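Local coordinates for protein glycoside hydrolase family 81 (Clostridium thermocellum, PDB 6FOP) that breaks down beta-1,3-glucans such as laminarin, as a family 81 glycoside hydrolase of the Clostridium thermocellum cellulosome, at residues 627-631 and 655-659; 619-624 and 652-656; 302-306 and 671-675. One frame throughout, in Å; residues are numbered along the deposited sequence. Where two conformers were deposited one is given.

Interaction 1: 627-631 and 655-659. With MG (magnesium ion), chain Z.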
ATOM      1  N   PRO A 627     -19.634  18.224 -12.958  1.00 16.74           N
ATOM      2  CA  PRO A 627     -20.253  17.163 -13.754  1.00 16.92           C
ATOM      3  C   PRO A 627     -21.006  17.642 -14.998  1.00 16.38           C
ATOM      4  O   PRO A 627     -21.061  16.919 -15.986  1.00 16.11           O
ATOM      5  CB  PRO A 627     -21.183  16.449 -12.778  1.00 18.12           C
ATOM      6  CG  PRO A 627     -21.150  17.200 -11.503  1.00 19.09           C
ATOM      7  CD  PRO A 627     -20.107  18.251 -11.561  1.00 17.23           C
ATOM      8  N   ALA A 628     -21.583  18.840 -14.945  1.00 16.83           N
ATOM      9  CA  ALA A 628     -22.276  19.359 -16.126  1.00 16.64           C
ATOM     10  C   ALA A 628     -21.305  19.585 -17.289  1.00 16.61           C
ATOM     11  O   ALA A 628     -21.585  19.218 -18.433  1.00 17.45           O
ATOM     12  CB  ALA A 628     -23.023  20.635 -15.796  1.00 18.96           C
ATOM     13  N   ALA A 629     -20.131  20.127 -16.981  1.00 16.21           N
ATOM     14  CA  ALA A 629     -19.105  20.295 -18.002  1.00 16.49           C
ATOM     15  C   ALA A 629     -18.588  18.936 -18.501  1.00 15.16           C
ATOM     16  O   ALA A 629     -18.397  18.730 -19.715  1.00 16.29           O
ATOM     17  CB  ALA A 629     -17.969  21.159 -17.491  1.00 17.41           C
ATOM     18  N   ALA A 630     -18.382  18.002 -17.566  1.00 14.59           N
ATOM     19  CA  ALA A 630     -17.905  16.667 -17.958  1.00 14.60           C
ATOM     20  C   ALA A 630     -18.900  15.971 -18.896  1.00 14.38           C
ATOM     21  O   ALA A 630     -18.492  15.337 -19.878  1.00 14.81           O
ATOM     22  CB  ALA A 630     -17.634  15.801 -16.716  1.00 14.89           C
ATOM     23  N   LYS A 631     -20.193  16.081 -18.578  1.00 14.16           N
ATOM     24  CA  LYS A 631     -21.225  15.534 -19.447  1.00 14.64           C
ATOM     25  C   LYS A 631     -21.215  16.177 -20.843  1.00 14.99           C
ATOM     26  O   LYS A 631     -21.360  15.495 -21.847  1.00 14.43           O
ATOM     27  CB  LYS A 631     -22.588  15.744 -18.805  1.00 15.03           C
ATOM     28  CG  LYS A 631     -23.724  15.097 -19.585  1.00 16.45           C
ATOM     29  CD  LYS A 631     -25.077  15.326 -18.929  1.00 17.09           C
ATOM     30  CE  LYS A 631     -26.219  14.794 -19.790  1.00 17.64           C
ATOM     31  NZ  LYS A 631     -27.528  15.020 -19.135  1.00 19.83           N
ATOM     32  N   ASN A 655     -24.872  10.579 -13.094  1.00 14.69           N
ATOM     33  CA  ASN A 655     -25.277  10.506 -11.692  1.00 15.17           C
ATOM     34  C   ASN A 655     -24.692  11.664 -10.878  1.00 14.68           C
ATOM     35  O   ASN A 655     -25.390  12.261 -10.050  1.00 16.17           O
ATOM     36  CB  ASN A 655     -24.946   9.163 -11.067  1.00 15.59           C
ATOM     37  CG  ASN A 655     -26.106   8.184 -11.183  1.00 15.45           C
ATOM     38  OD1 ASN A 655     -27.168   8.398 -10.594  1.00 17.64           O
ATOM     39  ND2 ASN A 655     -25.916   7.126 -11.959  1.00 16.14           N
ATOM     40  N   LEU A 656     -23.415  12.000 -11.081  1.00 15.39           N
ATOM     41  CA  LEU A 656     -22.868  13.149 -10.349  1.00 15.40           C
ATOM     42  C   LEU A 656     -23.560  14.462 -10.734  1.00 14.81           C
ATOM     43  O   LEU A 656     -23.785  15.328  -9.906  1.00 16.36           O
ATOM     44  CB  LEU A 656     -21.347  13.252 -10.509  1.00 16.17           C
ATOM     45  CG  LEU A 656     -20.563  12.091  -9.878  1.00 16.45           C
ATOM     46  CD1 LEU A 656     -19.106  12.148 -10.301  1.00 17.06           C
ATOM     47  CD2 LEU A 656     -20.696  12.085  -8.377  1.00 19.52           C
ATOM     48  N   ASP A 657     -23.959  14.549 -12.005  1.00 15.29           N
ATOM     49  CA  ASP A 657     -24.735  15.685 -12.516  1.00 17.40           C
ATOM     50  C   ASP A 657     -26.053  15.890 -11.737  1.00 16.86           C
ATOM     51  O   ASP A 657     -26.433  17.027 -11.440  1.00 20.52           O
ATOM     52  CB  ASP A 657     -24.989  15.479 -14.020  1.00 17.35           C
ATOM     53  CG  ASP A 657     -25.581  16.702 -14.705  1.00 19.24           C
ATOM     54  OD1 ASP A 657     -25.233  17.870 -14.392  1.00 19.80           O
ATOM     55  OD2 ASP A 657     -26.409  16.493 -15.597  1.00 21.45           O
ATOM     56  N   SER A 658     -26.695  14.775 -11.360  1.00 16.61           N
ATOM     57  CA  SER A 658     -27.936  14.795 -10.627  0.65 17.66           C
ATOM     58  C   SER A 658     -27.758  14.894  -9.107  1.00 17.30           C
ATOM     59  O   SER A 658     -28.444  15.680  -8.430  1.00 19.08           O
ATOM     60  CB  SER A 658     -28.681  13.500 -10.959  0.65 19.79           C
ATOM     61  OG  SER A 658     -29.871  13.448 -10.247  0.65 20.85           O
ATOM     62  N   LEU A 659     -26.869  14.061  -8.579  1.00 16.79           N
ATOM     63  CA  LEU A 659     -26.679  13.902  -7.121  1.00 17.86           C
ATOM     64  C   LEU A 659     -25.868  15.014  -6.496  1.00 16.15           C
ATOM     65  O   LEU A 659     -26.072  15.359  -5.320  1.00 17.55           O
ATOM     66  CB  LEU A 659     -25.973  12.581  -6.832  1.00 17.82           C
ATOM     67  CG  LEU A 659     -26.650  11.265  -7.257  1.00 19.25           C
ATOM     68  CD1 LEU A 659     -25.633  10.110  -7.225  1.00 19.32           C
ATOM     69  CD2 LEU A 659     -27.790  10.904  -6.345  1.00 20.89           C
TER
HETATM   70 MG    MG Z 825     -21.914  15.173 -24.195  1.00 20.47          MG
HETATM   71  O   HOH W   1     -27.910  17.690 -18.489  1.00 42.00           O
HETATM   72  O   HOH W   2     -23.665  13.630 -23.745  1.00 20.97           O
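P627 and D657 meet where two helices of the C-terminal (alpha/alpha)6-type helical domain, 627-633 and 646-659, pack as a nearly antiparallel pair. The short segments run at 150° to one another, with their axes approaching to 8.7 Å, and the contact lies toward the surface of the protein. It illustrates how a proline in the first turn of a helix can act as a compact, rigid packing element. The ring of P627 lies mainly against the backbone of the other helix: its CB is 3.5 Å from D657 N, while its CG sits 3.6 Å from L656 O. On the inner side, P627 CB also meets L656 CB at 3.9 Å, an apolar touch that leads toward the buried layer, where L656 also packs on F676.

D657 buries the most area here, and its carboxylate works across the helix pair. With its CG anti to the backbone N (chi1 -170°), the group is carried along the flank of 627-631. OD1 then lies beside the first-turn alanine, 3.7 Å from A628 CA, and OD2 faces K631. The extended lysine crosses the aspartate at about a right angle, and K631 NZ stands 4.0 Å from D657 OD2, a long salt bridge. T314 OG1 hydrogen-bonds to both of these charged groups and so knits them together. At its other end K631 is committed to metal: its backbone O binds a magnesium ion together with W634 O and a water. A second water accepts a hydrogen bond from K631 NZ at 2.8 Å and gives a weak one to D657 OD2.

Interaction 2: 619-624 and 652-656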
ATOM      1  N   TYR A 619     -12.790  12.618 -17.910  1.00 13.15           N
ATOM      2  CA  TYR A 619     -14.077  13.280 -17.666  1.00 13.83           C
ATOM      3  C   TYR A 619     -14.820  12.696 -16.462  1.00 12.55           C
ATOM      4  O   TYR A 619     -15.528  13.442 -15.765  1.00 13.69           O
ATOM      5  CB  TYR A 619     -14.953  13.273 -18.915  1.00 13.84           C
ATOM      6  CG  TYR A 619     -14.376  13.990 -20.121  1.00 14.33           C
ATOM      7  CD1 TYR A 619     -13.457  15.025 -19.987  1.00 14.40           C
ATOM      8  CD2 TYR A 619     -14.772  13.635 -21.395  1.00 14.17           C
ATOM      9  CE1 TYR A 619     -12.957  15.705 -21.085  1.00 15.16           C
ATOM     10  CE2 TYR A 619     -14.263  14.296 -22.504  1.00 14.11           C
ATOM     11  CZ  TYR A 619     -13.335  15.301 -22.355  1.00 15.00           C
ATOM     12  OH  TYR A 619     -12.846  15.970 -23.450  1.00 16.25           O
ATOM     13  N   MET A 620     -14.630  11.403 -16.159  1.00 13.34           N
ATOM     14  CA  MET A 620     -15.136  10.860 -14.893  0.55 13.98           C
ATOM     15  C   MET A 620     -14.492  11.548 -13.696  1.00 13.33           C
ATOM     16  O   MET A 620     -15.169  11.875 -12.707  1.00 14.21           O
ATOM     17  CB  MET A 620     -14.909   9.368 -14.816  0.55 14.92           C
ATOM     18  CG  MET A 620     -15.817   8.579 -15.743  0.55 14.85           C
ATOM     19  SD  MET A 620     -15.634   6.811 -15.399  0.55 14.97           S
ATOM     20  CE  MET A 620     -14.054   6.445 -16.138  0.55 16.66           C
ATOM     21  N   TYR A 621     -13.181  11.828 -13.809  1.00 13.35           N
ATOM     22  CA  TYR A 621     -12.451  12.533 -12.762  1.00 14.15           C
ATOM     23  C   TYR A 621     -12.931  13.986 -12.630  1.00 13.73           C
ATOM     24  O   TYR A 621     -13.259  14.455 -11.531  1.00 13.81           O
ATOM     25  CB  TYR A 621     -10.972  12.506 -13.106  1.00 13.79           C
ATOM     26  CG  TYR A 621     -10.085  13.181 -12.107  1.00 13.16           C
ATOM     27  CD1 TYR A 621      -9.823  12.575 -10.870  1.00 13.45           C
ATOM     28  CD2 TYR A 621      -9.439  14.379 -12.405  1.00 14.19           C
ATOM     29  CE1 TYR A 621      -9.003  13.188  -9.941  1.00 13.81           C
ATOM     30  CE2 TYR A 621      -8.597  14.979 -11.480  1.00 13.59           C
ATOM     31  CZ  TYR A 621      -8.384  14.383 -10.247  1.00 13.64           C
ATOM     32  OH  TYR A 621      -7.516  14.991  -9.338  1.00 14.51           O
ATOM     33  N   TYR A 622     -13.058  14.664 -13.786  1.00 13.88           N
ATOM     34  CA  TYR A 622     -13.439  16.078 -13.805  1.00 14.09           C
ATOM     35  C   TYR A 622     -14.866  16.262 -13.288  1.00 13.63           C
ATOM     36  O   TYR A 622     -15.193  17.326 -12.737  1.00 14.70           O
ATOM     37  CB  TYR A 622     -13.302  16.698 -15.200  1.00 14.79           C
ATOM     38  CG  TYR A 622     -13.345  18.199 -15.191  1.00 15.86           C
ATOM     39  CD1 TYR A 622     -12.297  18.945 -14.660  1.00 18.11           C
ATOM     40  CD2 TYR A 622     -14.406  18.882 -15.762  1.00 16.57           C
ATOM     41  CE1 TYR A 622     -12.340  20.323 -14.631  1.00 18.34           C
ATOM     42  CE2 TYR A 622     -14.454  20.273 -15.738  1.00 17.75           C
ATOM     43  CZ  TYR A 622     -13.400  20.988 -15.209  1.00 18.51           C
ATOM     44  OH  TYR A 622     -13.431  22.365 -15.196  1.00 20.41           O
ATOM     45  N   ALA A 623     -15.710  15.226 -13.454  1.00 14.41           N
ATOM     46  CA  ALA A 623     -17.065  15.253 -12.914  1.00 14.89           C
ATOM     47  C   ALA A 623     -17.117  15.359 -11.382  1.00 14.75           C
ATOM     48  O   ALA A 623     -18.168  15.694 -10.847  1.00 16.10           O
ATOM     49  CB  ALA A 623     -17.836  14.025 -13.365  1.00 15.01           C
ATOM     50  N   LEU A 624     -15.983  15.128 -10.692  1.00 14.21           N
ATOM     51  CA  LEU A 624     -15.892  15.373  -9.256  1.00 15.11           C
ATOM     52  C   LEU A 624     -15.636  16.847  -8.911  1.00 15.46           C
ATOM     53  O   LEU A 624     -15.581  17.213  -7.722  1.00 16.10           O
ATOM     54  CB  LEU A 624     -14.848  14.466  -8.624  1.00 15.47           C
ATOM     55  CG  LEU A 624     -15.157  12.977  -8.733  1.00 16.02           C
ATOM     56  CD1 LEU A 624     -13.921  12.126  -8.458  1.00 16.08           C
ATOM     57  CD2 LEU A 624     -16.304  12.590  -7.803  1.00 16.57           C
ATOM     58  N   TRP A 652     -21.742   7.219 -14.554  1.00 13.58           N
ATOM     59  CA  TRP A 652     -21.005   7.898 -13.494  1.00 14.19           C
ATOM     60  C   TRP A 652     -21.192   9.410 -13.610  1.00 12.88           C
ATOM     61  O   TRP A 652     -21.613  10.104 -12.651  1.00 14.00           O
ATOM     62  CB  TRP A 652     -19.535   7.533 -13.611  1.00 14.18           C
ATOM     63  CG  TRP A 652     -18.609   8.294 -12.717  1.00 14.28           C
ATOM     64  CD1 TRP A 652     -17.969   9.466 -12.994  1.00 13.99           C
ATOM     65  CD2 TRP A 652     -18.144   7.890 -11.427  1.00 14.57           C
ATOM     66  NE1 TRP A 652     -17.171   9.839 -11.954  1.00 15.77           N
ATOM     67  CE2 TRP A 652     -17.254   8.890 -10.975  1.00 14.98           C
ATOM     68  CE3 TRP A 652     -18.419   6.801 -10.593  1.00 15.67           C
ATOM     69  CZ2 TRP A 652     -16.617   8.814  -9.744  1.00 17.12           C
ATOM     70  CZ3 TRP A 652     -17.778   6.723  -9.378  1.00 17.45           C
ATOM     71  CH2 TRP A 652     -16.910   7.736  -8.953  1.00 16.98           C
ATOM     72  N   ILE A 653     -20.886   9.935 -14.790  1.00 13.37           N
ATOM     73  CA  ILE A 653     -20.914  11.378 -14.978  1.00 14.23           C
ATOM     74  C   ILE A 653     -22.325  11.939 -14.750  1.00 14.34           C
ATOM     75  O   ILE A 653     -22.503  12.947 -14.051  1.00 14.42           O
ATOM     76  CB  ILE A 653     -20.417  11.743 -16.388  1.00 14.65           C
ATOM     77  CG1 ILE A 653     -18.922  11.440 -16.532  1.00 14.99           C
ATOM     78  CG2 ILE A 653     -20.674  13.212 -16.677  1.00 15.65           C
ATOM     79  CD1 ILE A 653     -18.412  11.506 -17.955  1.00 15.26           C
ATOM     80  N   CYS A 654     -23.326  11.266 -15.325  1.00 13.99           N
ATOM     81  CA  CYS A 654     -24.708  11.777 -15.250  1.00 15.59           C
ATOM     82  C   CYS A 654     -25.304  11.614 -13.852  1.00 14.33           C
ATOM     83  O   CYS A 654     -26.144  12.415 -13.436  1.00 15.54           O
ATOM     84  CB  CYS A 654     -25.594  11.096 -16.270  1.00 16.47           C
ATOM     85  SG  CYS A 654     -25.200  11.544 -17.978  1.00 18.36           S
ATOM     86  N   ASN A 655     -24.872  10.579 -13.094  1.00 14.69           N
ATOM     87  CA  ASN A 655     -25.277  10.506 -11.692  1.00 15.17           C
ATOM     88  C   ASN A 655     -24.692  11.664 -10.878  1.00 14.68           C
ATOM     89  O   ASN A 655     -25.390  12.261 -10.050  1.00 16.17           O
ATOM     90  CB  ASN A 655     -24.946   9.163 -11.067  1.00 15.59           C
ATOM     91  CG  ASN A 655     -26.106   8.184 -11.183  1.00 15.45           C
ATOM     92  OD1 ASN A 655     -27.168   8.398 -10.594  1.00 17.64           O
ATOM     93  ND2 ASN A 655     -25.916   7.126 -11.959  1.00 16.14           N
ATOM     94  N   LEU A 656     -23.415  12.000 -11.081  1.00 15.39           N
ATOM     95  CA  LEU A 656     -22.868  13.149 -10.349  1.00 15.40           C
ATOM     96  C   LEU A 656     -23.560  14.462 -10.734  1.00 14.81           C
ATOM     97  O   LEU A 656     -23.785  15.328  -9.906  1.00 16.36           O
ATOM     98  CB  LEU A 656     -21.347  13.252 -10.509  1.00 16.17           C
ATOM     99  CG  LEU A 656     -20.563  12.091  -9.878  1.00 16.45           C
ATOM    100  CD1 LEU A 656     -19.106  12.148 -10.301  1.00 17.06           C
ATOM    101  CD2 LEU A 656     -20.696  12.085  -8.377  1.00 19.52           C
TER
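W652 reaches from helix 646-659 to helix 615-622, where its indole makes the single hydrogen bond found between the two segments. W652 NE1 donates to M620 O over 3.0 Å, with an N-H...O angle of 150°. The donor stands above the carbonyl plane, 37° out of it, rather than on a lone pair. The indole swings across because CG lies anti to the backbone N of W652 (chi1 172°).

Contacts to the faces of this ring come next. In the conformer of M620 given, one of two deposited, SD lies over one face, 4.5 Å from the centroid of the five-membered ring, in a Met-aromatic contact. Nearer the backbone, M620 CB is 3.6 Å from W652 CD1. On the opposite face lies L656 CD1, a turn further along the same helix, offset toward the rim of the ring.

Purely apolar packing completes the interface. L656 CD1 touches A623 CB at 3.8 Å and L624 CD2 at the same distance, with the two leucine side chains meeting obliquely. I653 extends CD1 to within 4.0 Å of Y619 CB, and its CG1 lies against A623 CB at 4.2 Å. Beyond the two segments, A623 also packs on A630 of helix 627-633, while L309 touches W652.

This is core packing of the helical domain, between helix 646-659 and helix 615-622 with the turn that follows it, worked out round one aromatic side chain. Every touching residue is buried, so the indole N-H finds its acceptor inside the interface; that directional bond, with ring contacts on both faces, would restrict rotation of W652 within otherwise nondirectional packing.

Interaction 3: 302-306 and 671-675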
ATOM      1  N   TYR A 302     -13.956   7.004   8.159  1.00 16.66           N
ATOM      2  CA  TYR A 302     -14.361   6.236   6.999  1.00 16.85           C
ATOM      3  C   TYR A 302     -15.639   6.873   6.463  1.00 16.91           C
ATOM      4  O   TYR A 302     -16.531   7.207   7.236  1.00 21.23           O
ATOM      5  CB  TYR A 302     -14.635   4.813   7.442  1.00 18.13           C
ATOM      6  CG  TYR A 302     -15.278   3.903   6.412  1.00 16.78           C
ATOM      7  CD1 TYR A 302     -14.595   3.505   5.263  1.00 16.72           C
ATOM      8  CD2 TYR A 302     -16.546   3.391   6.633  1.00 16.83           C
ATOM      9  CE1 TYR A 302     -15.154   2.640   4.353  1.00 15.94           C
ATOM     10  CE2 TYR A 302     -17.123   2.513   5.729  1.00 15.91           C
ATOM     11  CZ  TYR A 302     -16.425   2.135   4.593  1.00 15.01           C
ATOM     12  OH  TYR A 302     -16.991   1.259   3.702  1.00 15.26           O
ATOM     13  N   HIS A 303     -15.723   7.060   5.148  1.00 15.65           N
ATOM     14  CA  HIS A 303     -16.840   7.769   4.531  1.00 16.89           C
ATOM     15  C   HIS A 303     -17.777   6.884   3.739  1.00 15.97           C
ATOM     16  O   HIS A 303     -18.619   7.401   2.980  1.00 17.53           O
ATOM     17  CB  HIS A 303     -16.317   8.895   3.644  1.00 18.89           C
ATOM     18  CG  HIS A 303     -15.563   9.918   4.416  1.00 22.11           C
ATOM     19  ND1 HIS A 303     -16.182  10.971   5.043  1.00 24.83           N
ATOM     20  CD2 HIS A 303     -14.248  10.020   4.721  1.00 22.02           C
ATOM     21  CE1 HIS A 303     -15.278  11.685   5.695  1.00 26.00           C
ATOM     22  NE2 HIS A 303     -14.099  11.133   5.504  1.00 25.52           N
ATOM     23  N   GLY A 304     -17.643   5.572   3.886  1.00 15.32           N
ATOM     24  CA  GLY A 304     -18.509   4.620   3.201  1.00 13.92           C
ATOM     25  C   GLY A 304     -18.010   4.344   1.795  1.00 14.15           C
ATOM     26  O   GLY A 304     -17.300   5.169   1.192  1.00 16.44           O
ATOM     27  N   ILE A 305     -18.418   3.203   1.260  1.00 13.98           N
ATOM     28  CA  ILE A 305     -18.356   2.946  -0.175  1.00 14.18           C
ATOM     29  C   ILE A 305     -19.708   2.412  -0.608  1.00 14.50           C
ATOM     30  O   ILE A 305     -20.487   1.929   0.218  1.00 15.18           O
ATOM     31  CB  ILE A 305     -17.227   1.959  -0.566  1.00 13.85           C
ATOM     32  CG1 ILE A 305     -17.472   0.548  -0.040  1.00 14.34           C
ATOM     33  CG2 ILE A 305     -15.862   2.486  -0.104  1.00 14.95           C
ATOM     34  CD1 ILE A 305     -16.599  -0.464  -0.699  1.00 14.22           C
ATOM     35  N   LEU A 306     -19.928   2.398  -1.913  1.00 13.95           N
ATOM     36  CA  LEU A 306     -21.111   1.746  -2.479  1.00 13.10           C
ATOM     37  C   LEU A 306     -20.695   0.642  -3.437  1.00 13.04           C
ATOM     38  O   LEU A 306     -19.608   0.692  -4.002  1.00 13.72           O
ATOM     39  CB  LEU A 306     -21.982   2.742  -3.222  1.00 14.43           C
ATOM     40  CG  LEU A 306     -22.629   3.816  -2.338  1.00 14.45           C
ATOM     41  CD1 LEU A 306     -23.221   4.897  -3.228  1.00 15.22           C
ATOM     42  CD2 LEU A 306     -23.687   3.209  -1.437  1.00 15.31           C
ATOM     43  N   PRO A 671     -21.733   0.335   6.861  1.00 15.03           N
ATOM     44  CA  PRO A 671     -20.498   0.305   6.054  1.00 15.95           C
ATOM     45  C   PRO A 671     -20.676   0.764   4.610  1.00 14.37           C
ATOM     46  O   PRO A 671     -19.724   1.254   4.029  1.00 14.79           O
ATOM     47  CB  PRO A 671     -20.058  -1.156   6.076  1.00 17.09           C
ATOM     48  CG  PRO A 671     -21.100  -1.912   6.799  1.00 21.76           C
ATOM     49  CD  PRO A 671     -22.117  -0.988   7.379  1.00 16.76           C
ATOM     50  N   LEU A 672     -21.868   0.601   4.018  1.00 14.27           N
ATOM     51  CA  LEU A 672     -22.054   0.867   2.587  1.00 14.33           C
ATOM     52  C   LEU A 672     -23.005   2.050   2.441  1.00 14.34           C
ATOM     53  O   LEU A 672     -24.221   1.915   2.540  1.00 15.05           O
ATOM     54  CB  LEU A 672     -22.553  -0.369   1.863  1.00 15.30           C
ATOM     55  CG  LEU A 672     -21.732  -1.654   2.053  1.00 14.97           C
ATOM     56  CD1 LEU A 672     -22.384  -2.805   1.276  1.00 16.03           C
ATOM     57  CD2 LEU A 672     -20.293  -1.462   1.653  1.00 15.85           C
ATOM     58  N   TYR A 673     -22.428   3.220   2.229  1.00 14.01           N
ATOM     59  CA  TYR A 673     -23.174   4.449   2.044  1.00 14.25           C
ATOM     60  C   TYR A 673     -22.317   5.455   1.295  1.00 13.63           C
ATOM     61  O   TYR A 673     -21.106   5.278   1.173  1.00 14.25           O
ATOM     62  CB  TYR A 673     -23.632   5.051   3.371  1.00 13.90           C
ATOM     63  CG  TYR A 673     -22.513   5.629   4.226  1.00 15.05           C
ATOM     64  CD1 TYR A 673     -21.754   4.815   5.069  1.00 14.72           C
ATOM     65  CD2 TYR A 673     -22.263   6.990   4.227  1.00 15.24           C
ATOM     66  CE1 TYR A 673     -20.743   5.360   5.866  1.00 15.87           C
ATOM     67  CE2 TYR A 673     -21.276   7.547   5.011  1.00 15.55           C
ATOM     68  CZ  TYR A 673     -20.532   6.739   5.850  1.00 14.48           C
ATOM     69  OH  TYR A 673     -19.585   7.349   6.642  1.00 17.07           O
ATOM     70  N   SER A 674     -22.964   6.504   0.806  1.00 13.66           N
ATOM     71  CA  SER A 674     -22.278   7.737   0.389  1.00 14.25           C
ATOM     72  C   SER A 674     -23.266   8.895   0.439  1.00 15.20           C
ATOM     73  O   SER A 674     -24.491   8.697   0.259  1.00 15.88           O
ATOM     74  CB  SER A 674     -21.609   7.637  -0.990  1.00 15.58           C
ATOM     75  OG  SER A 674     -20.479   6.777  -0.964  1.00 17.77           O
ATOM     76  N   VAL A 675     -22.739  10.090   0.650  1.00 14.14           N
ATOM     77  CA  VAL A 675     -23.526  11.308   0.673  1.00 15.11           C
ATOM     78  C   VAL A 675     -23.023  12.238  -0.405  1.00 14.27           C
ATOM     79  O   VAL A 675     -21.811  12.386  -0.605  1.00 15.88           O
ATOM     80  CB  VAL A 675     -23.464  12.020   2.038  1.00 16.26           C
ATOM     81  CG1 VAL A 675     -24.395  13.233   2.080  1.00 18.02           C
ATOM     82  CG2 VAL A 675     -23.819  11.031   3.157  1.00 16.84           C
TER
HETATM   83  O   HOH W   3     -20.008   9.934   1.791  1.00 27.06           O
HETATM   84  O   HOH W   4     -18.489   8.640   0.356  1.00 35.12           O
HETATM   85  O   HOH W   5     -17.153   7.142  -0.606  1.00 35.37           O
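G304 lies over one face of the Y673 ring, its CA 3.9 Å from the ring centroid and 23° off the normal, in a CH-pi contact. Y673 CG sits between the backbone N and carbonyl carbon (chi1 70°), which folds the ring back under the loop. The lack of a side chain on G304 matters next to Y673 O, which its CA approaches to 3.4 Å in a CA-H...O contact. H303 O comes over the ring too, 3.3 Å from Y673 CE2. Y302 OH donates a hydrogen bond to P671 O, 2.8 Å long. Further along, I305 CG1 packs on L672 CD2 at 3.9 Å, and L306 CD2 rests near Y673 CA.

These contacts bind the loop that follows strand 295-301 to strand 673-678 and the residues leading into it, part of the small four-stranded antiparallel sheet near the C terminus. The two segments run at 74° to each other, so the link is a crossing rather than a regular extension of the sheet.

Waters bridge the polar atoms. One molecule gives a hydrogen bond to H303 O and accepts one from V675 N; another donates to both H303 O and S674 OG. In the second shell, S239 OG hydrogen-bonds to both Y673 OH and Y302 O, while helix 514-534 packs on Y302 through I521 and T525.

Followed from the N terminus, the chain first reaches 302-306, in the loop after strand 295-301. This segment waits more than 360 residues for its partner, 671-675, so interaction 3 closes a loop that encloses the other two and ties the approach to the helical domain to the C-terminal sheet. Within it, 619-624 opens interaction 2 and 627-631 opens interaction 1. Both close on helix 646-659, in the same order, so the two loops are staggered and overlap, sharing N655 and L656. Their centres lie about 5 Å apart and they touch, A630 CB reaching A623 CB at 3.8 Å. Interaction 3 stands clear, its centre about 18 to 20 Å from theirs.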